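Long-range contacts in 6-phosphogluconolactonase (Thermotoga maritima, PDB 1VL1), which hydrolyses 6-phosphogluconolactone to 6-phosphogluconate, the second step of the oxidative stage of the pentose phosphate pathway: residues 23-28 with 196-201; 17-22 with 227-232; 49-54 with 140-145; 191-196 with 218-223. All blocks are in the same frame, centred on the assembly; numbering follows the deposited sequence.

In the fold
All four contacts involve a mixed sheet in which strands 47-51, 140-143, 192-198, 225-231 and 16-21 are successive parallel neighbours. Contact 2 joins the last two of these strands and contact 3 the first two, their centres about 15 Å apart. Strand 192-198 lies between, and serves contact 4 at its beginning and contact 1 at its end; the two share Leu196, with centres about 17 Å apart. Contacts 1 and 2 are closest, centres about 7 Å apart, and Tyr25 OH lies 2.8 Å from Phe229 O. The centre of contact 3 lies about 2 Å from that of the chain; the nearest atoms of its Gly144 and a bound citrate, probably a crystallisation component that may mark a pocket, are about 5 Å apart.

Contact 1: 23-28 with 196-201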
loop_
_atom_site.group_PDB
_atom_site.type_symbol
_atom_site.label_atom_id
_atom_site.label_comp_id
_atom_site.label_asym_id
_atom_site.label_seq_id
_atom_site.Cartn_x
_atom_site.Cartn_y
_atom_site.Cartn_z
ATOM N N ASP A 23 14.800 17.547 -0.216
ATOM C CA ASP A 23 15.001 17.785 1.190
ATOM C C ASP A 23 13.648 17.733 1.899
ATOM O O ASP A 23 12.630 18.062 1.311
ATOM C CB ASP A 23 15.600 19.156 1.359
ATOM C CG ASP A 23 16.390 19.257 2.574
ATOM O OD1 ASP A 23 17.597 18.959 2.527
ATOM O OD2 ASP A 23 15.874 19.613 3.634
ATOM N N GLY A 24 13.620 17.296 3.149
ATOM C CA GLY A 24 12.372 17.196 3.902
ATOM C C GLY A 24 11.348 16.216 3.341
ATOM O O GLY A 24 10.137 16.448 3.451
ATOM N N TYR A 25 11.823 15.082 2.830
ATOM C CA TYR A 25 10.951 14.143 2.117
ATOM C C TYR A 25 9.815 13.677 3.012
ATOM O O TYR A 25 8.635 13.806 2.677
ATOM C CB TYR A 25 11.764 12.954 1.622
ATOM C CG TYR A 25 10.923 11.961 0.892
ATOM C CD1 TYR A 25 10.643 12.136 -0.459
ATOM C CD2 TYR A 25 10.381 10.860 1.555
ATOM C CE1 TYR A 25 9.813 11.222 -1.146
ATOM C CE2 TYR A 25 9.553 9.943 0.913
ATOM C CZ TYR A 25 9.278 10.117 -0.468
ATOM O OH TYR A 25 8.457 9.181 -1.082
ATOM N N VAL A 26 10.169 13.063 4.139
ATOM C CA VAL A 26 9.161 12.484 4.980
ATOM C C VAL A 26 8.143 13.517 5.449
ATOM O O VAL A 26 6.942 13.243 5.421
ATOM C CB VAL A 26 9.790 11.721 6.168
ATOM C CG1 VAL A 26 8.731 11.298 7.152
ATOM C CG2 VAL A 26 10.563 10.495 5.658
ATOM N N ASP A 27 8.614 14.665 5.937
ATOM C CA ASP A 27 7.707 15.718 6.387
ATOM C C ASP A 27 6.746 16.173 5.292
ATOM O O ASP A 27 5.578 16.337 5.539
ATOM C CB ASP A 27 8.482 16.893 6.958
ATOM C CG ASP A 27 9.074 16.575 8.333
ATOM O OD1 ASP A 27 8.618 15.592 8.972
ATOM O OD2 ASP A 27 10.010 17.205 8.823
ATOM N N PHE A 28 7.242 16.308 4.071
ATOM C CA PHE A 28 6.400 16.750 2.972
ATOM C C PHE A 28 5.339 15.716 2.669
ATOM O O PHE A 28 4.148 16.034 2.533
ATOM C CB PHE A 28 7.253 17.000 1.763
ATOM C CG PHE A 28 6.505 17.557 0.590
ATOM C CD1 PHE A 28 6.311 18.918 0.440
ATOM C CD2 PHE A 28 5.972 16.704 -0.359
ATOM C CE1 PHE A 28 5.639 19.417 -0.656
ATOM C CE2 PHE A 28 5.284 17.225 -1.484
ATOM C CZ PHE A 28 5.102 18.532 -1.605
ATOM N N LEU A 196 5.480 6.168 -3.080
ATOM C CA LEU A 196 6.549 6.780 -2.291
ATOM C C LEU A 196 7.841 6.097 -2.670
ATOM O O LEU A 196 7.998 4.912 -2.367
ATOM C CB LEU A 196 6.281 6.554 -0.808
ATOM C CG LEU A 196 5.301 7.418 -0.072
ATOM C CD1 LEU A 196 4.137 7.824 -0.818
ATOM C CD2 LEU A 196 5.003 6.838 1.295
ATOM N N ILE A 197 8.712 6.804 -3.377
ATOM C CA ILE A 197 9.941 6.234 -3.903
ATOM C C ILE A 197 11.087 7.175 -3.654
ATOM O O ILE A 197 10.897 8.409 -3.623
ATOM C CB ILE A 197 9.869 5.863 -5.393
ATOM C CG1 ILE A 197 9.566 7.084 -6.313
ATOM C CG2 ILE A 197 8.855 4.740 -5.630
ATOM C CD1 ILE A 197 10.010 6.777 -7.718
ATOM N N ARG A 198 12.292 6.620 -3.524
ATOM C CA ARG A 198 13.481 7.421 -3.330
ATOM C C ARG A 198 14.664 6.799 -4.048
ATOM O O ARG A 198 14.800 5.551 -4.080
ATOM C CB ARG A 198 13.825 7.587 -1.847
ATOM C CG ARG A 198 12.745 8.277 -1.017
ATOM C CD ARG A 198 13.058 8.303 0.443
ATOM N NE ARG A 198 13.950 9.390 0.791
ATOM C CZ ARG A 198 14.086 9.873 2.034
ATOM N NH1 ARG A 198 13.390 9.374 3.056
ATOM N NH2 ARG A 198 14.909 10.861 2.250
ATOM N N GLY A 199 15.505 7.654 -4.615
ATOM C CA GLY A 199 16.791 7.249 -5.129
ATOM C C GLY A 199 16.823 7.000 -6.623
ATOM O O GLY A 199 15.798 6.865 -7.297
ATOM N N LYS A 200 18.054 6.901 -7.130
ATOM C CA LYS A 200 18.315 6.879 -8.580
ATOM C C LYS A 200 17.713 5.679 -9.276
ATOM O O LYS A 200 17.168 5.808 -10.359
ATOM C CB LYS A 200 19.821 6.949 -8.858
ATOM C CG LYS A 200 20.365 8.344 -8.622
ATOM C CD LYS A 200 21.834 8.529 -8.952
ATOM C CE LYS A 200 22.224 9.992 -8.732
ATOM N NZ LYS A 200 23.692 10.205 -8.710
ATOM N N GLU A 201 17.807 4.508 -8.679
ATOM C CA GLU A 201 17.286 3.312 -9.366
ATOM C C GLU A 201 15.788 3.359 -9.570
ATOM O O GLU A 201 15.283 2.957 -10.633
ATOM C CB GLU A 201 17.656 2.034 -8.618
ATOM C CG GLU A 201 17.611 0.792 -9.478
ATOM C CD GLU A 201 18.673 0.738 -10.581
ATOM O OE1 GLU A 201 19.466 1.699 -10.790
ATOM O OE2 GLU A 201 18.739 -0.314 -11.255
#
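The ring of Tyr25 lies under the side chain of Arg198, which runs across one of its faces. Arg198 CG stands over the ring centre, 4.0 Å from the centroid of Tyr25, a CH-pi contact. Farther along, the chain bends at chi3 (82°), and this turn carries the guanidinium back over the inner rim of the ring, where Tyr25 CD2 comes within 3.7 Å of Arg198 NH1. Ring and guanidinium planes are 25° apart, so the flat groups overlap near one edge without being quite parallel. Val26 CG2 approaches the same NH1 at 4.0 Å. A long arginine suits this partly exposed place because its methylenes cover the aromatic face while its charged end stays near the surface.

Tyr25 begins its helix just after Gly24 at the N-cap position. Its CG is anti to the backbone N (chi1 180°), which sends the ring from the first turn of the helix down to the sheet. There the hydroxyl reaches the strand backbone, with Tyr25 OH 3.3 Å from Leu196 CA, and it is hydrogen-bonded to Phe229 O on the next strand. A phenylalanine here would probably keep the cover for Arg198 but leave Phe229 O without its hydroxyl partner.

The contact thus sets the start of helix 25-43 against the end of strand 192-198, just before helix 200-210, with Val60 of helix 57-64 touching Leu196 and strand 225-231 alongside.

Contact 2: 17-22 with 227-232; sequences VIYLLE and VWFVGK
Tyr19 and Phe229 both hold CG anti to the carbonyl carbon (chi1 -70° and -65°), and with these matching torsions the two side chains leave neighbouring strands side by side, pointing the same way. Their rings are nearly parallel, 11° apart, but slid so far that they barely overlap, the centroids being 5.2 Å apart; the nearest atoms are Tyr19 CD2 and Phe229 CE1, at 3.6 Å. Val227 CG1 fills the angle between them: it meets the edge of the tyrosine ring, 3.7 Å from Tyr19 CE2, and lies over a face of the phenylalanine ring toward its rim. An alanine in place of Tyr19 would take away the ring beside Phe229 and would probably leave a gap next to Val227 CG1 at the sheet's margin.

Strands 17-21 and 227-231 are parallel, their axes 4.7 Å apart. Bonds alternate in the parallel manner: Trp228 N to Val17 O, Tyr19 N to Trp228 O, Val230 N to Tyr19 O and Leu21 N to Val230 O, the straightest being Tyr19 N to Trp228 O at 2.9 Å. A longer, more bent one, Lys232 N to Leu21 O (3.2 Å), closes the series at the C-terminus. The first strand of the chain is therefore paired with the last, in an alpha/beta sheet covered by helices on both faces.

On the face of Ile18, Trp228, Leu20 and Val230, aliphatic groups meet. Ile18 CG2 touches Val230 CG2 at 3.9 Å, and Leu20 CD2 rests against Val230 CB. Helix 200-210 covers Trp228 and Val230 there, while helix 25-43 covers Phe229.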
loop_
_atom_site.group_PDB
_atom_site.type_symbol
_atom_site.label_atom_id
_atom_site.label_comp_id
_atom_site.label_asym_id
_atom_site.label_seq_id
_atom_site.Cartn_x
_atom_site.Cartn_y
_atom_site.Cartn_z
ATOM N N VAL A 17 0.430 13.199 -11.028
ATOM C CA VAL A 17 1.272 14.284 -10.520
ATOM C C VAL A 17 2.525 13.654 -9.916
ATOM O O VAL A 17 2.429 12.638 -9.254
ATOM C CB VAL A 17 0.491 15.179 -9.529
ATOM C CG1 VAL A 17 1.331 16.305 -9.055
ATOM C CG2 VAL A 17 -0.786 15.697 -10.192
ATOM N N ILE A 18 3.705 14.206 -10.250
ATOM C CA ILE A 18 4.976 13.783 -9.685
ATOM C C ILE A 18 5.637 14.972 -8.971
ATOM O O ILE A 18 5.826 16.012 -9.548
ATOM C CB ILE A 18 5.954 13.274 -10.801
ATOM C CG1 ILE A 18 5.381 12.049 -11.510
ATOM C CG2 ILE A 18 7.278 12.948 -10.185
ATOM C CD1 ILE A 18 5.868 11.858 -12.865
ATOM N N TYR A 19 5.925 14.775 -7.674
ATOM C CA TYR A 19 6.664 15.725 -6.859
ATOM C C TYR A 19 8.080 15.231 -6.753
ATOM O O TYR A 19 8.259 14.100 -6.306
ATOM C CB TYR A 19 6.077 15.775 -5.454
ATOM C CG TYR A 19 4.708 16.416 -5.382
ATOM C CD1 TYR A 19 4.558 17.772 -5.206
ATOM C CD2 TYR A 19 3.570 15.648 -5.441
ATOM C CE1 TYR A 19 3.320 18.333 -5.153
ATOM C CE2 TYR A 19 2.338 16.205 -5.392
ATOM C CZ TYR A 19 2.205 17.523 -5.221
ATOM O OH TYR A 19 0.938 18.050 -5.130
ATOM N N LEU A 20 9.044 16.070 -7.108
ATOM C CA LEU A 20 10.462 15.771 -7.009
ATOM C C LEU A 20 10.992 16.580 -5.838
ATOM O O LEU A 20 10.986 17.811 -5.879
ATOM C CB LEU A 20 11.231 16.159 -8.250
ATOM C CG LEU A 20 10.837 15.567 -9.592
ATOM C CD1 LEU A 20 11.760 16.092 -10.635
ATOM C CD2 LEU A 20 10.918 14.077 -9.521
ATOM N N LEU A 21 11.460 15.868 -4.817
ATOM C CA LEU A 21 11.853 16.434 -3.538
ATOM C C LEU A 21 13.347 16.191 -3.283
ATOM O O LEU A 21 13.860 15.100 -3.514
ATOM C CB LEU A 21 11.062 15.766 -2.427
ATOM C CG LEU A 21 9.548 15.857 -2.606
ATOM C CD1 LEU A 21 8.783 14.682 -2.044
ATOM C CD2 LEU A 21 9.110 17.171 -1.991
ATOM N N GLU A 22 13.986 17.209 -2.756
ATOM C CA GLU A 22 15.432 17.253 -2.536
ATOM C C GLU A 22 15.778 17.201 -1.047
ATOM O O GLU A 22 16.934 16.921 -0.673
ATOM C CB GLU A 22 15.964 18.577 -3.052
ATOM C CG GLU A 22 15.916 18.792 -4.561
ATOM C CD GLU A 22 17.034 18.067 -5.295
ATOM O OE1 GLU A 22 17.987 17.579 -4.630
ATOM O OE2 GLU A 22 16.962 17.983 -6.544
ATOM N N VAL A 227 -0.372 9.982 -7.717
ATOM C CA VAL A 227 0.662 10.907 -7.270
ATOM C C VAL A 227 1.915 10.173 -6.889
ATOM O O VAL A 227 1.867 9.224 -6.105
ATOM C CB VAL A 227 0.183 11.668 -6.027
ATOM C CG1 VAL A 227 1.299 12.634 -5.584
ATOM C CG2 VAL A 227 -1.148 12.448 -6.296
ATOM N N TRP A 228 3.062 10.614 -7.406
ATOM C CA TRP A 228 4.351 10.075 -7.011
ATOM C C TRP A 228 5.063 11.139 -6.137
ATOM O O TRP A 228 5.144 12.301 -6.492
ATOM C CB TRP A 228 5.220 9.782 -8.226
ATOM C CG TRP A 228 4.670 8.677 -9.109
ATOM C CD1 TRP A 228 3.599 8.778 -9.945
ATOM C CD2 TRP A 228 5.160 7.351 -9.244
ATOM N NE1 TRP A 228 3.383 7.598 -10.591
ATOM C CE2 TRP A 228 4.304 6.679 -10.145
ATOM C CE3 TRP A 228 6.205 6.648 -8.682
ATOM C CZ2 TRP A 228 4.514 5.374 -10.540
ATOM C CZ3 TRP A 228 6.407 5.337 -9.078
ATOM C CH2 TRP A 228 5.546 4.713 -9.976
ATOM N N PHE A 229 5.611 10.688 -5.008
ATOM C CA PHE A 229 6.474 11.525 -4.195
ATOM C C PHE A 229 7.864 10.916 -4.342
ATOM O O PHE A 229 8.123 9.812 -3.830
ATOM C CB PHE A 229 6.012 11.504 -2.733
ATOM C CG PHE A 229 4.680 12.110 -2.508
ATOM C CD1 PHE A 229 4.542 13.455 -2.464
ATOM C CD2 PHE A 229 3.539 11.315 -2.314
ATOM C CE1 PHE A 229 3.292 14.042 -2.279
ATOM C CE2 PHE A 229 2.279 11.911 -2.111
ATOM C CZ PHE A 229 2.164 13.248 -2.067
ATOM N N VAL A 230 8.737 11.617 -5.045
ATOM C CA VAL A 230 10.037 11.099 -5.438
ATOM C C VAL A 230 11.158 11.846 -4.742
ATOM O O VAL A 230 11.302 13.068 -4.911
ATOM C CB VAL A 230 10.223 11.247 -6.926
ATOM C CG1 VAL A 230 11.573 10.623 -7.370
ATOM C CG2 VAL A 230 9.025 10.632 -7.653
ATOM N N GLY A 231 11.919 11.111 -3.926
ATOM C CA GLY A 231 13.055 11.669 -3.195
ATOM C C GLY A 231 14.381 11.349 -3.879
ATOM O O GLY A 231 14.499 10.342 -4.552
ATOM N N LYS A 232 15.363 12.228 -3.673
ATOM C CA LYS A 232 16.768 12.101 -4.152
ATOM C C LYS A 232 17.071 12.839 -5.476
ATOM O O LYS A 232 16.482 13.899 -5.803
ATOM C CB LYS A 232 17.218 10.634 -4.267
ATOM C CG LYS A 232 17.815 10.009 -3.000
ATOM C CD LYS A 232 16.821 9.824 -1.872
ATOM C CE LYS A 232 17.384 8.818 -0.845
ATOM N NZ LYS A 232 16.403 8.360 0.218
#

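Contact 3: 49-54 with 140-145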
loop_
_atom_site.group_PDB
_atom_site.type_symbol
_atom_site.label_atom_id
_atom_site.label_comp_id
_atom_site.label_asym_id
_atom_site.label_seq_id
_atom_site.Cartn_x
_atom_site.Cartn_y
_atom_site.Cartn_z
ATOM N N VAL A 49 -8.129 2.970 3.728
ATOM C CA VAL A 49 -6.734 3.220 3.323
ATOM C C VAL A 49 -5.920 1.923 3.179
ATOM O O VAL A 49 -5.809 1.147 4.101
ATOM C CB VAL A 49 -6.030 4.191 4.299
ATOM C CG1 VAL A 49 -4.658 4.560 3.788
ATOM C CG2 VAL A 49 -6.908 5.432 4.574
ATOM N N VAL A 50 -5.320 1.718 1.989
ATOM C CA VAL A 50 -4.433 0.594 1.677
ATOM C C VAL A 50 -2.986 1.035 1.949
ATOM O O VAL A 50 -2.609 2.164 1.574
ATOM C CB VAL A 50 -4.518 0.168 0.219
ATOM C CG1 VAL A 50 -3.409 -0.849 -0.120
ATOM C CG2 VAL A 50 -5.863 -0.418 -0.073
ATOM N N LEU A 51 -2.234 0.194 2.664
ATOM C CA LEU A 51 -0.830 0.480 3.015
ATOM C C LEU A 51 0.117 -0.609 2.512
ATOM O O LEU A 51 -0.084 -1.785 2.813
ATOM C CB LEU A 51 -0.676 0.524 4.519
ATOM C CG LEU A 51 -1.540 1.479 5.292
ATOM C CD1 LEU A 51 -1.302 1.327 6.824
ATOM C CD2 LEU A 51 -1.367 2.915 4.822
ATOM N N ALA A 52 1.182 -0.198 1.808
ATOM C CA ALA A 52 2.309 -1.053 1.509
ATOM C C ALA A 52 3.247 -1.062 2.706
ATOM O O ALA A 52 3.343 -0.085 3.475
ATOM C CB ALA A 52 3.039 -0.573 0.313
ATOM N N GLY A 53 4.019 -2.130 2.847
ATOM C CA GLY A 53 5.158 -2.104 3.751
ATOM C C GLY A 53 6.397 -1.560 3.031
ATOM O O GLY A 53 6.299 -0.834 2.031
ATOM N N GLY A 54 7.558 -1.875 3.561
ATOM C CA GLY A 54 8.826 -1.551 2.937
ATOM C C GLY A 54 9.504 -0.329 3.483
ATOM O O GLY A 54 8.952 0.429 4.265
ATOM N N LEU A 140 -7.791 5.708 -0.479
ATOM C CA LEU A 140 -6.398 6.054 -0.604
ATOM C C LEU A 140 -5.539 4.828 -0.547
ATOM O O LEU A 140 -5.799 3.970 0.282
ATOM C CB LEU A 140 -6.081 6.949 0.555
ATOM C CG LEU A 140 -4.719 7.584 0.710
ATOM C CD1 LEU A 140 -4.368 8.376 -0.522
ATOM C CD2 LEU A 140 -4.735 8.530 1.865
ATOM N N ALA A 141 -4.546 4.719 -1.439
ATOM C CA ALA A 141 -3.591 3.653 -1.391
ATOM C C ALA A 141 -2.211 4.310 -1.294
ATOM O O ALA A 141 -1.902 5.187 -2.067
ATOM C CB ALA A 141 -3.675 2.762 -2.603
ATOM N N ILE A 142 -1.451 3.932 -0.298
ATOM C CA ILE A 142 -0.073 4.420 -0.073
ATOM C C ILE A 142 0.870 3.271 -0.375
ATOM O O ILE A 142 0.999 2.268 0.395
ATOM C CB ILE A 142 0.126 4.971 1.379
ATOM C CG1 ILE A 142 -0.926 6.014 1.723
ATOM C CG2 ILE A 142 1.531 5.557 1.544
ATOM C CD1 ILE A 142 -0.986 6.436 3.171
ATOM N N LEU A 143 1.529 3.387 -1.523
ATOM C CA LEU A 143 2.272 2.290 -2.079
ATOM C C LEU A 143 3.714 2.625 -2.275
ATOM O O LEU A 143 4.059 3.826 -2.435
ATOM C CB LEU A 143 1.669 1.926 -3.439
ATOM C CG LEU A 143 0.209 1.509 -3.403
ATOM C CD1 LEU A 143 -0.298 1.217 -4.844
ATOM C CD2 LEU A 143 -0.000 0.304 -2.478
ATOM N N GLY A 144 4.573 1.614 -2.160
ATOM C CA GLY A 144 5.966 1.682 -2.624
ATOM C C GLY A 144 6.154 1.077 -3.995
ATOM O O GLY A 144 5.211 0.567 -4.604
ATOM N N MET A 145 7.367 1.143 -4.496
ATOM C CA MET A 145 7.719 0.426 -5.717
ATOM C C MET A 145 9.127 -0.061 -5.553
ATOM O O MET A 145 9.961 0.650 -5.062
ATOM C CB MET A 145 7.670 1.378 -6.911
ATOM C CG MET A 145 8.127 0.749 -8.197
ATOM S SD MET A 145 8.247 1.880 -9.601
ATOM C CE MET A 145 9.751 2.681 -9.148
#
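Val49 pairs with Leu140, Val50 with Ala141 and Leu51 with Ile142 in parallel register, the short strand axes 4.6 Å apart and 11° from alignment. Three backbone hydrogen bonds join them. Val50 N gives to Leu140 O (2.9 Å), and Val50 O in turn takes Ile142 N, which is 2.8 Å away and tilted 27° from the carbonyl plane. Ala52 N then bonds to Ile142 O, carrying the pairing one residue past the end of strand 47-51.

On one face, Ile142 CD1 is the meeting point: it lies 3.9 Å from Leu51 CD2 and 4.2 Å from Val49 CG1. Ile142 holds CG1 anti to the carbonyl carbon (chi1 -53°), and with Leu51 in the same first torsion the two side chains point the same way. The branched ends touch through carbon atoms alone, as suits residues buried between sheet and helix. On the opposite face Val50 CB touches Ala141 CB at 3.9 Å, and Leu143 CD2 reaches Val50 CG1. Where the segments leave the sheet, Ala52 CB packs on Ile142 O and lies 3.6 Å from Gly144 N, a place that suits a small residue. The nearest atoms of Gly144 and a bound citrate, probably from the crystallisation liquor, are about 5 Å apart.

These are two neighbouring parallel strands in the interior of the alpha/beta sheet. Strand 74-82 pairs with 47-51 on its other side, strand 192-198 with 140-143, and helix 92-101 packs on Leu51 through Ile96, Leu100 and Phe101.

Contact 4: 191-196 with 218-223; sequences LYVLFL and YFVRGK
Val193 meets the loop 220-222 with both methyls. Its CG2, anti to the carbonyl carbon, presses on the peptide that joins Arg221 to Gly222, 3.4 Å from Gly222 N, while CG1 lies 4.1 Å from Val220 CG1, the two valines crossing at about a right angle. Phe195 comes at Val220 from farther along the strand. Its ring edge faces the loop backbone, with CE2 3.7 Å from Val220 O in the plane of the ring, and CZ touches Val220 CB at 4.0 Å. Val193, branched at CB, can set one methyl on the loop backbone and the other on a side chain; Val220 is short enough to fit between Val193 and the Phe195 ring.

At the outer end Leu191 CD2 lies 4.0 Å from Lys223 CD: the extended lysine lends its methylenes to the leucine, and its NZ is hydrogen-bonded to Gln137. Gly222 passes so near the strand that a CB would clash with Leu191 O and Val193 N, which makes glycine the residue that fits.

No hydrogen bond spans the two segments. Within the loop, Arg221 NH2 gives a clearly bent bond to Tyr218 O (2.9 Å, 134° at the hydrogen), and NE adds a weak one to the same oxygen. From outside it, Asn188 binds Arg221 N and Phe219 O, and Thr226 OG1 accepts from Gly222 N.

Lying between helix 200-210 and strand 225-231, the loop packs on the first half of strand 192-198, which strands 140-143 and 225-231 flank in the sheet; Trp228 of the latter stacks on Phe195.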
loop_
_atom_site.group_PDB
_atom_site.type_symbol
_atom_site.label_atom_id
_atom_site.label_comp_id
_atom_site.label_asym_id
_atom_site.label_seq_id
_atom_site.Cartn_x
_atom_site.Cartn_y
_atom_site.Cartn_z
ATOM N N LEU A 191 -9.529 5.730 -5.044
ATOM C CA LEU A 191 -9.719 7.078 -5.579
ATOM C C LEU A 191 -8.345 7.748 -5.819
ATOM O O LEU A 191 -8.118 8.319 -6.883
ATOM C CB LEU A 191 -10.598 7.924 -4.644
ATOM C CG LEU A 191 -12.038 7.422 -4.437
ATOM C CD1 LEU A 191 -12.773 8.324 -3.425
ATOM C CD2 LEU A 191 -12.818 7.443 -5.789
ATOM N N TYR A 192 -7.447 7.621 -4.843
ATOM C CA TYR A 192 -6.118 8.237 -4.906
ATOM C C TYR A 192 -5.066 7.182 -4.660
ATOM O O TYR A 192 -5.168 6.412 -3.730
ATOM C CB TYR A 192 -6.001 9.358 -3.865
ATOM C CG TYR A 192 -7.006 10.469 -4.063
ATOM C CD1 TYR A 192 -6.767 11.470 -4.957
ATOM C CD2 TYR A 192 -8.240 10.461 -3.378
ATOM C CE1 TYR A 192 -7.708 12.479 -5.188
ATOM C CE2 TYR A 192 -9.219 11.478 -3.599
ATOM C CZ TYR A 192 -8.920 12.483 -4.521
ATOM O OH TYR A 192 -9.802 13.520 -4.780
ATOM N N VAL A 193 -4.072 7.107 -5.548
ATOM C CA VAL A 193 -2.977 6.235 -5.373
ATOM C C VAL A 193 -1.724 7.117 -5.223
ATOM O O VAL A 193 -1.483 8.010 -6.051
ATOM C CB VAL A 193 -2.788 5.305 -6.581
ATOM C CG1 VAL A 193 -1.504 4.591 -6.487
ATOM C CG2 VAL A 193 -3.912 4.293 -6.659
ATOM N N LEU A 194 -1.014 6.894 -4.124
ATOM C CA LEU A 194 0.238 7.595 -3.828
ATOM C C LEU A 194 1.372 6.607 -3.893
ATOM O O LEU A 194 1.351 5.585 -3.205
ATOM C CB LEU A 194 0.204 8.184 -2.414
ATOM C CG LEU A 194 -1.030 9.015 -2.047
ATOM C CD1 LEU A 194 -0.822 9.738 -0.668
ATOM C CD2 LEU A 194 -1.369 9.995 -3.085
ATOM N N PHE A 195 2.410 6.901 -4.669
ATOM C CA PHE A 195 3.627 6.084 -4.670
ATOM C C PHE A 195 4.723 6.859 -3.927
ATOM O O PHE A 195 4.906 8.035 -4.172
ATOM C CB PHE A 195 4.137 5.839 -6.111
ATOM C CG PHE A 195 3.326 4.812 -6.860
ATOM C CD1 PHE A 195 3.629 3.450 -6.733
ATOM C CD2 PHE A 195 2.320 5.206 -7.731
ATOM C CE1 PHE A 195 2.900 2.504 -7.411
ATOM C CE2 PHE A 195 1.612 4.234 -8.430
ATOM C CZ PHE A 195 1.884 2.941 -8.270
ATOM N N LEU A 196 5.480 6.168 -3.080
ATOM C CA LEU A 196 6.549 6.780 -2.291
ATOM C C LEU A 196 7.841 6.097 -2.670
ATOM O O LEU A 196 7.998 4.912 -2.367
ATOM C CB LEU A 196 6.281 6.554 -0.808
ATOM C CG LEU A 196 5.301 7.418 -0.072
ATOM C CD1 LEU A 196 4.137 7.824 -0.818
ATOM C CD2 LEU A 196 5.003 6.838 1.295
ATOM N N TYR A 218 3.267 0.487 -13.469
ATOM C CA TYR A 218 2.631 1.208 -14.602
ATOM C C TYR A 218 1.128 1.034 -14.603
ATOM O O TYR A 218 0.426 1.935 -15.014
ATOM C CB TYR A 218 3.151 0.687 -15.946
ATOM C CG TYR A 218 2.540 1.308 -17.158
ATOM C CD1 TYR A 218 2.894 2.586 -17.569
ATOM C CD2 TYR A 218 1.593 0.600 -17.914
ATOM C CE1 TYR A 218 2.325 3.143 -18.709
ATOM C CE2 TYR A 218 1.071 1.112 -19.059
ATOM C CZ TYR A 218 1.402 2.411 -19.428
ATOM O OH TYR A 218 0.883 2.965 -20.581
ATOM N N PHE A 219 0.633 -0.095 -14.099
ATOM C CA PHE A 219 -0.818 -0.404 -14.230
ATOM C C PHE A 219 -1.675 0.007 -13.075
ATOM O O PHE A 219 -2.900 -0.183 -13.136
ATOM C CB PHE A 219 -1.020 -1.892 -14.534
ATOM C CG PHE A 219 -0.383 -2.325 -15.818
ATOM C CD1 PHE A 219 -1.002 -2.093 -17.046
ATOM C CD2 PHE A 219 0.855 -2.907 -15.804
ATOM C CE1 PHE A 219 -0.397 -2.435 -18.222
ATOM C CE2 PHE A 219 1.479 -3.259 -17.018
ATOM C CZ PHE A 219 0.837 -3.046 -18.212
ATOM N N VAL A 220 -1.083 0.591 -12.038
ATOM C CA VAL A 220 -1.818 0.941 -10.831
ATOM C C VAL A 220 -2.047 2.448 -10.854
ATOM O O VAL A 220 -1.104 3.262 -10.826
ATOM C CB VAL A 220 -1.110 0.522 -9.511
ATOM C CG1 VAL A 220 -1.950 0.919 -8.340
ATOM C CG2 VAL A 220 -0.956 -0.933 -9.458
ATOM N N ARG A 221 -3.315 2.818 -10.953
ATOM C CA ARG A 221 -3.727 4.207 -11.070
ATOM C C ARG A 221 -4.905 4.492 -10.195
ATOM O O ARG A 221 -5.821 3.654 -10.077
ATOM C CB ARG A 221 -4.109 4.522 -12.493
ATOM C CG ARG A 221 -3.066 4.227 -13.528
ATOM C CD ARG A 221 -1.854 5.135 -13.507
ATOM N NE ARG A 221 -0.870 4.639 -14.502
ATOM C CZ ARG A 221 -0.747 5.026 -15.752
ATOM N NH1 ARG A 221 -1.546 5.971 -16.260
ATOM N NH2 ARG A 221 0.182 4.447 -16.522
ATOM N N GLY A 222 -4.944 5.687 -9.611
ATOM C CA GLY A 222 -6.106 6.123 -8.864
ATOM C C GLY A 222 -7.259 6.499 -9.797
ATOM O O GLY A 222 -7.062 6.933 -10.921
ATOM N N LYS A 223 -8.490 6.285 -9.355
ATOM C CA LYS A 223 -9.621 6.656 -10.174
ATOM C C LYS A 223 -9.714 8.172 -10.379
ATOM O O LYS A 223 -10.198 8.642 -11.426
ATOM C CB LYS A 223 -10.922 6.250 -9.519
ATOM C CG LYS A 223 -11.159 4.813 -9.388
ATOM C CD LYS A 223 -12.478 4.684 -8.621
ATOM C CE LYS A 223 -12.813 3.280 -8.266
ATOM N NZ LYS A 223 -14.056 3.236 -7.434
#